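Local structure of ferritin (Mycoplasma penetrans, 7DIE) at residues 28-33 / 54-59. The protein probably binds and oxidises iron for storage inside a 24-subunit ferritin shell with atypical ferroxidase centres. Sequence-based numbering, arbitrary orientation. Where two conformers were deposited one is given.
With FE (Fe (III) ion), chain G.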
loop_
_atom_site.group_PDB
_atom_site.type_symbol
_atom_site.label_atom_id
_atom_site.label_comp_id
_atom_site.label_asym_id
_atom_site.label_seq_id
_atom_site.Cartn_x
_atom_site.Cartn_y
_atom_site.Cartn_z
ATOM N N ASN A 28 -20.581 -9.587 -43.677
ATOM C CA ASN A 28 -21.901 -9.150 -44.117
ATOM C C ASN A 28 -22.936 -10.250 -43.957
ATOM O O ASN A 28 -24.061 -9.989 -43.519
ATOM C CB ASN A 28 -21.840 -8.690 -45.579
ATOM C CG ASN A 28 -21.206 -7.320 -45.721
ATOM O OD1 ASN A 28 -21.226 -6.535 -44.774
ATOM N ND2 ASN A 28 -20.657 -7.016 -46.905
ATOM N N LEU A 29 -22.588 -11.478 -44.337
ATOM C CA LEU A 29 -23.519 -12.589 -44.151
ATOM C C LEU A 29 -23.807 -12.824 -42.673
ATOM O O LEU A 29 -24.969 -13.011 -42.275
ATOM C CB LEU A 29 -22.972 -13.865 -44.809
ATOM C CG LEU A 29 -23.895 -15.068 -44.556
ATOM C CD1 LEU A 29 -25.244 -14.905 -45.279
ATOM C CD2 LEU A 29 -23.233 -16.387 -44.927
ATOM N N TYR A 30 -22.769 -12.783 -41.831
ATOM C CA TYR A 30 -22.971 -13.091 -40.412
ATOM C C TYR A 30 -23.839 -12.040 -39.726
ATOM O O TYR A 30 -24.660 -12.375 -38.860
ATOM C CB TYR A 30 -21.616 -13.246 -39.693
ATOM C CG TYR A 30 -20.786 -14.388 -40.251
ATOM C CD1 TYR A 30 -21.397 -15.432 -40.944
ATOM C CD2 TYR A 30 -19.389 -14.411 -40.125
ATOM C CE1 TYR A 30 -20.646 -16.482 -41.488
ATOM C CE2 TYR A 30 -18.627 -15.459 -40.663
ATOM C CZ TYR A 30 -19.274 -16.491 -41.349
ATOM O OH TYR A 30 -18.562 -17.537 -41.903
ATOM N N PHE A 31 -23.688 -10.766 -40.089
ATOM C CA PHE A 31 -24.577 -9.773 -39.489
ATOM C C PHE A 31 -26.012 -9.978 -39.963
ATOM O O PHE A 31 -26.958 -9.802 -39.188
ATOM C CB PHE A 31 -24.077 -8.356 -39.800
ATOM C CG PHE A 31 -22.794 -8.006 -39.084
ATOM C CD1 PHE A 31 -22.703 -8.126 -37.702
ATOM C CD2 PHE A 31 -21.679 -7.588 -39.792
ATOM C CE1 PHE A 31 -21.527 -7.810 -37.025
ATOM C CE2 PHE A 31 -20.495 -7.279 -39.135
ATOM C CZ PHE A 31 -20.421 -7.389 -37.739
ATOM N N HIS A 32 -26.199 -10.342 -41.237
ATOM C CA HIS A 32 -27.529 -10.727 -41.706
ATOM C C HIS A 32 -28.063 -11.920 -40.913
ATOM O O HIS A 32 -29.190 -11.890 -40.390
ATOM C CB HIS A 32 -27.476 -11.047 -43.208
ATOM C CG HIS A 32 -28.731 -11.667 -43.741
ATOM N ND1 HIS A 32 -29.921 -10.973 -43.857
ATOM C CD2 HIS A 32 -28.982 -12.922 -44.184
ATOM C CE1 HIS A 32 -30.849 -11.779 -44.345
ATOM N NE2 HIS A 32 -30.304 -12.961 -44.564
ATOM N N LEU A 33 -27.249 -12.972 -40.793
ATOM C CA LEU A 33 -27.668 -14.180 -40.087
ATOM C C LEU A 33 -27.922 -13.913 -38.609
ATOM O O LEU A 33 -28.725 -14.613 -37.984
ATOM C CB LEU A 33 -26.611 -15.267 -40.267
ATOM C CG LEU A 33 -26.485 -15.808 -41.698
ATOM C CD1 LEU A 33 -25.577 -17.035 -41.731
ATOM C CD2 LEU A 33 -27.855 -16.121 -42.302
ATOM N N SER A 54 -17.952 -9.365 -36.187
ATOM C CA SER A 54 -17.058 -8.361 -35.614
ATOM C C SER A 54 -15.610 -8.824 -35.678
ATOM O O SER A 54 -14.705 -8.015 -35.926
ATOM C CB SER A 54 -17.461 -8.050 -34.171
ATOM O OG SER A 54 -18.799 -7.572 -34.144
ATOM N N ASP A 55 -15.363 -10.119 -35.453
ATOM C CA ASP A 55 -14.000 -10.635 -35.547
ATOM C C ASP A 55 -13.459 -10.521 -36.969
ATOM O O ASP A 55 -12.287 -10.173 -37.174
ATOM C CB ASP A 55 -13.939 -12.094 -35.080
ATOM C CG ASP A 55 -12.616 -12.760 -35.434
ATOM O OD1 ASP A 55 -11.596 -12.366 -34.838
ATOM O OD2 ASP A 55 -12.586 -13.656 -36.312
ATOM N N LYS A 56 -14.292 -10.815 -37.970
ATOM C CA LYS A 56 -13.832 -10.623 -39.348
ATOM C C LYS A 56 -13.379 -9.183 -39.565
ATOM O O LYS A 56 -12.356 -8.935 -40.210
ATOM C CB LYS A 56 -14.934 -10.979 -40.354
ATOM C CG LYS A 56 -15.319 -12.465 -40.391
ATOM C CD LYS A 56 -14.098 -13.360 -40.641
ATOM C CE LYS A 56 -14.496 -14.832 -40.894
ATOM N NZ LYS A 56 -13.285 -15.676 -41.220
ATOM N N GLN A 57 -14.120 -8.216 -39.017
ATOM C CA GLN A 57 -13.716 -6.815 -39.171
ATOM C C GLN A 57 -12.418 -6.530 -38.425
ATOM O O GLN A 57 -11.473 -5.966 -38.984
ATOM C CB GLN A 57 -14.805 -5.881 -38.654
ATOM C CG GLN A 57 -16.163 -5.983 -39.341
ATOM C CD GLN A 57 -17.222 -5.231 -38.557
ATOM O OE1 GLN A 57 -17.176 -5.198 -37.330
ATOM N NE2 GLN A 57 -18.158 -4.599 -39.256
ATOM N N SER A 58 -12.371 -6.873 -37.141
ATOM C CA SER A 58 -11.302 -6.371 -36.294
ATOM C C SER A 58 -10.016 -7.164 -36.430
ATOM O O SER A 58 -8.936 -6.637 -36.124
ATOM C CB SER A 58 -11.763 -6.380 -34.831
ATOM O OG SER A 58 -11.881 -7.717 -34.381
ATOM N N ALA A 59 -10.090 -8.413 -36.868
ATOM C CA ALA A 59 -8.899 -9.249 -36.938
ATOM C C ALA A 59 -8.490 -9.601 -38.363
ATOM O O ALA A 59 -7.299 -9.649 -38.650
ATOM C CB ALA A 59 -9.109 -10.542 -36.145
HETATM FE FE FE G . -11.057 -15.256 -36.918
HETATM O O HOH W 1 -9.701 -14.017 -35.399
#
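Phe31 and Tyr30 both hold CG anti to the carbonyl carbon (chi1 -70° and -62°), which sends their rings from helix 10-39 toward helix 43-70. The tip of the Phe31 ring reaches the backbone of the second helix, its CZ 3.5 Å from Ser54 N, while Ser54 OG lies in the ring plane at the edge, 3.9 Å from CZ. Gln57 brings its amide obliquely against the same ring: NE2 is 3.6 Å from Phe31 CE2, with amide and ring planes 53° apart. Beyond this pair a second subunit closes in, placing its Tyr20 on Phe31 and its Gln57 on Gln57. Deeper in the bundle, a bend at chi2 carries Lys56 toward Tyr30, whose ring edge meets it at CE2, 4.2 Å from Lys56 CE. Glu102 joins the two polar ends, hydrogen-bonded to Tyr30 OH and salt-bridged to Lys56 NZ, which also pairs with Glu23. One residue before Lys56, Asp55 takes no part in the contact but, in one of its two conformers, binds iron through OD2 at 2.3 Å, together with His60, Asp134 and Asp138. Roughly antiparallel, with segment axes 10.1 Å apart at closest approach, the helices form one side of the ferritin four-helix bundle, next to its iron site.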